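Local coordinates for protein lipoteichoic acid primase (Listeria monocytogenes, PDB 4UOP) that belongs to the sulfatase-like family and carries a magnesium ion in its extracellular catalytic domain, at residues S114-T119 / E165-V170. Sequence-based numbering, arbitrary orientation.
Sequences SVYTST and EFYPAV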
ATOM      1  N   SER B 114       7.984 -13.230   1.433  1.00 18.24           N
ATOM      2  CA  SER B 114       9.428 -13.018   1.518  1.00 19.19           C
ATOM      3  C   SER B 114      10.165 -14.302   1.861  1.00 18.22           C
ATOM      4  O   SER B 114      11.163 -14.656   1.235  1.00 17.91           O
ATOM      5  CB  SER B 114       9.738 -11.957   2.585  1.00 19.02           C
ATOM      6  OG  SER B 114       9.336 -10.685   2.158  1.00 20.78           O
ATOM      7  N   VAL B 115       9.645 -15.015   2.847  1.00 17.99           N
ATOM      8  CA  VAL B 115      10.285 -16.232   3.299  1.00 18.49           C
ATOM      9  C   VAL B 115      10.205 -17.355   2.256  1.00 18.58           C
ATOM     10  O   VAL B 115      11.221 -17.998   1.952  1.00 19.59           O
ATOM     11  CB  VAL B 115       9.717 -16.667   4.665  1.00 18.50           C
ATOM     12  CG1 VAL B 115      10.274 -18.015   5.087  1.00 19.06           C
ATOM     13  CG2 VAL B 115      10.042 -15.596   5.701  1.00 18.78           C
ATOM     14  N   TYR B 116       9.031 -17.582   1.681  1.00 17.23           N
ATOM     15  CA  TYR B 116       8.879 -18.699   0.746  1.00 17.10           C
ATOM     16  C   TYR B 116       9.594 -18.460  -0.598  1.00 17.46           C
ATOM     17  O   TYR B 116      10.100 -19.413  -1.187  1.00 17.06           O
ATOM     18  CB  TYR B 116       7.414 -19.021   0.459  1.00 17.71           C
ATOM     19  CG  TYR B 116       6.540 -19.262   1.674  1.00 18.47           C
ATOM     20  CD1 TYR B 116       7.056 -19.789   2.836  1.00 19.63           C
ATOM     21  CD2 TYR B 116       5.181 -18.966   1.634  1.00 19.34           C
ATOM     22  CE1 TYR B 116       6.244 -19.994   3.943  1.00 20.68           C
ATOM     23  CE2 TYR B 116       4.369 -19.163   2.727  1.00 20.16           C
ATOM     24  CZ  TYR B 116       4.903 -19.669   3.882  1.00 20.88           C
ATOM     25  OH  TYR B 116       4.093 -19.851   4.987  1.00 24.00           O
ATOM     26  N   THR B 117       9.582 -17.215  -1.076  1.00 17.45           N
ATOM     27  CA  THR B 117      10.008 -16.903  -2.446  1.00 18.79           C
ATOM     28  C   THR B 117      11.399 -16.290  -2.551  1.00 20.06           C
ATOM     29  O   THR B 117      11.989 -16.320  -3.640  1.00 19.39           O
ATOM     30  CB  THR B 117       9.031 -15.939  -3.182  1.00 18.68           C
ATOM     31  OG1 THR B 117       9.111 -14.614  -2.633  1.00 18.03           O
ATOM     32  CG2 THR B 117       7.614 -16.448  -3.110  1.00 19.47           C
ATOM     33  N   SER B 118      11.913 -15.711  -1.459  1.00 18.73           N
ATOM     34  CA  SER B 118      13.130 -14.909  -1.505  1.00 19.35           C
ATOM     35  C   SER B 118      13.042 -13.820  -2.585  1.00 20.55           C
ATOM     36  O   SER B 118      14.018 -13.546  -3.292  1.00 21.13           O
ATOM     37  CB  SER B 118      14.362 -15.805  -1.716  1.00 18.25           C
ATOM     38  OG  SER B 118      15.543 -15.175  -1.265  1.00 18.02           O
ATOM     39  N   THR B 119      11.856 -13.254  -2.751  1.00 19.85           N
ATOM     40  CA  THR B 119      11.660 -12.068  -3.594  1.00 20.20           C
ATOM     41  C   THR B 119      10.966 -11.034  -2.719  1.00 20.70           C
ATOM     42  O   THR B 119      10.351 -11.386  -1.702  1.00 19.79           O
ATOM     43  CB  THR B 119      10.802 -12.352  -4.854  1.00 20.23           C
ATOM     44  OG1 THR B 119       9.445 -12.640  -4.492  1.00 21.57           O
ATOM     45  CG2 THR B 119      11.348 -13.496  -5.638  1.00 20.75           C
ATOM     46  N   GLU B 165      -5.074 -20.016  -2.773  1.00 25.12           N
ATOM     47  CA  GLU B 165      -4.388 -20.024  -4.086  1.00 26.39           C
ATOM     48  C   GLU B 165      -2.870 -19.861  -3.988  1.00 24.44           C
ATOM     49  O   GLU B 165      -2.113 -20.448  -4.771  1.00 24.92           O
ATOM     50  CB  GLU B 165      -4.943 -18.907  -4.969  1.00 27.99           C
ATOM     51  CG  GLU B 165      -6.439 -18.999  -5.221  1.00 31.61           C
ATOM     52  CD  GLU B 165      -6.834 -20.270  -5.954  1.00 37.97           C
ATOM     53  OE1 GLU B 165      -6.032 -20.762  -6.788  1.00 43.79           O
ATOM     54  OE2 GLU B 165      -7.953 -20.776  -5.703  1.00 40.84           O
ATOM     55  N   PHE B 166      -2.419 -19.031  -3.058  1.00 22.39           N
ATOM     56  CA  PHE B 166      -0.992 -18.760  -2.896  1.00 21.73           C
ATOM     57  C   PHE B 166      -0.197 -20.000  -2.492  1.00 20.47           C
ATOM     58  O   PHE B 166       0.896 -20.231  -2.997  1.00 20.51           O
ATOM     59  CB  PHE B 166      -0.799 -17.628  -1.886  1.00 21.65           C
ATOM     60  CG  PHE B 166       0.616 -17.407  -1.469  1.00 22.07           C
ATOM     61  CD1 PHE B 166       1.590 -17.069  -2.406  1.00 22.53           C
ATOM     62  CD2 PHE B 166       0.985 -17.540  -0.138  1.00 22.38           C
ATOM     63  CE1 PHE B 166       2.897 -16.860  -2.010  1.00 23.06           C
ATOM     64  CE2 PHE B 166       2.292 -17.326   0.256  1.00 23.47           C
ATOM     65  CZ  PHE B 166       3.247 -16.991  -0.684  1.00 22.70           C
ATOM     66  N   TYR B 167      -0.738 -20.793  -1.583  1.00 20.38           N
ATOM     67  CA  TYR B 167       0.002 -21.943  -1.094  1.00 20.82           C
ATOM     68  C   TYR B 167       0.284 -22.985  -2.204  1.00 22.38           C
ATOM     69  O   TYR B 167       1.419 -23.456  -2.308  1.00 22.22           O
ATOM     70  CB  TYR B 167      -0.650 -22.534   0.155  1.00 20.73           C
ATOM     71  CG  TYR B 167      -0.552 -21.670   1.404  1.00 19.53           C
ATOM     72  CD1 TYR B 167       0.484 -20.753   1.599  1.00 20.27           C
ATOM     73  CD2 TYR B 167      -1.482 -21.805   2.423  1.00 20.22           C
ATOM     74  CE1 TYR B 167       0.571 -19.999   2.759  1.00 19.42           C
ATOM     75  CE2 TYR B 167      -1.403 -21.056   3.570  1.00 19.77           C
ATOM     76  CZ  TYR B 167      -0.375 -20.151   3.731  1.00 19.43           C
ATOM     77  OH  TYR B 167      -0.299 -19.408   4.883  1.00 20.47           O
ATOM     78  N   PRO B 168      -0.719 -23.307  -3.049  1.00 24.35           N
ATOM     79  CA  PRO B 168      -0.487 -24.084  -4.283  1.00 26.18           C
ATOM     80  C   PRO B 168       0.467 -23.412  -5.265  1.00 24.62           C
ATOM     81  O   PRO B 168       1.297 -24.094  -5.864  1.00 23.19           O
ATOM     82  CB  PRO B 168      -1.883 -24.170  -4.919  1.00 26.69           C
ATOM     83  CG  PRO B 168      -2.831 -24.013  -3.795  1.00 26.68           C
ATOM     84  CD  PRO B 168      -2.158 -23.165  -2.760  1.00 24.84           C
ATOM     85  N   ALA B 169       0.359 -22.090  -5.419  1.00 23.58           N
ATOM     86  CA  ALA B 169       1.250 -21.346  -6.291  1.00 24.00           C
ATOM     87  C   ALA B 169       2.716 -21.539  -5.928  1.00 23.40           C
ATOM     88  O   ALA B 169       3.563 -21.639  -6.818  1.00 23.05           O
ATOM     89  CB  ALA B 169       0.900 -19.861  -6.292  1.00 24.46           C
ATOM     90  N   VAL B 170       3.033 -21.554  -4.630  1.00 22.05           N
ATOM     91  CA  VAL B 170       4.425 -21.772  -4.214  1.00 21.68           C
ATOM     92  C   VAL B 170       4.775 -23.241  -4.062  1.00 22.85           C
ATOM     93  O   VAL B 170       5.913 -23.571  -3.761  1.00 24.86           O
ATOM     94  CB  VAL B 170       4.830 -20.993  -2.926  1.00 20.86           C
ATOM     95  CG1 VAL B 170       4.814 -19.502  -3.185  1.00 21.19           C
ATOM     96  CG2 VAL B 170       3.950 -21.350  -1.731  1.00 20.60           C
TER
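Y116 reaches from the C-terminal end of helix 107-117 to F166, Y167 and V170 on helix 163-169 and just past it, a buried helix-to-helix packing beside the mixed sheet of the sulfatase-like fold. Its ring takes up the largest share of the interface. The CD2 edge of Y116 meets F166 CE2 at 3.6 Å, and that atom lies close to the plane of the tyrosine ring. The two rings touch rim to rim, neither over the other's face, with centroids 5.9 Å apart and planes differing by 25°. With CG anti to the backbone N (chi1 171°), the F166 ring is carried out to the Y116 rim. Further along the ring, Y116 CE2 approaches Y167 CE1 obliquely at 3.9 Å. Both phenol oxygens, Y116 OH and Y167 OH, hydrogen-bond to OE1 of E112, one turn earlier on the first helix, so a single carboxylate oxygen ties together the polar ends of two rings that otherwise meet through carbon. F172 packs edge-to-face with Y116, and strands 149-153 and 214-219 also touch this ring. V170 contributes both methyls, CG2 lying 4.3 Å from Y116 CD2. T117 divides its branches: OG1 hydrogen-bonds to W113 O and accepts from T119 N (3.1 Å) in an ST turn, while CG2 meets V170 CG1 at 4.1 Å, the two side chains crossing at about a right angle.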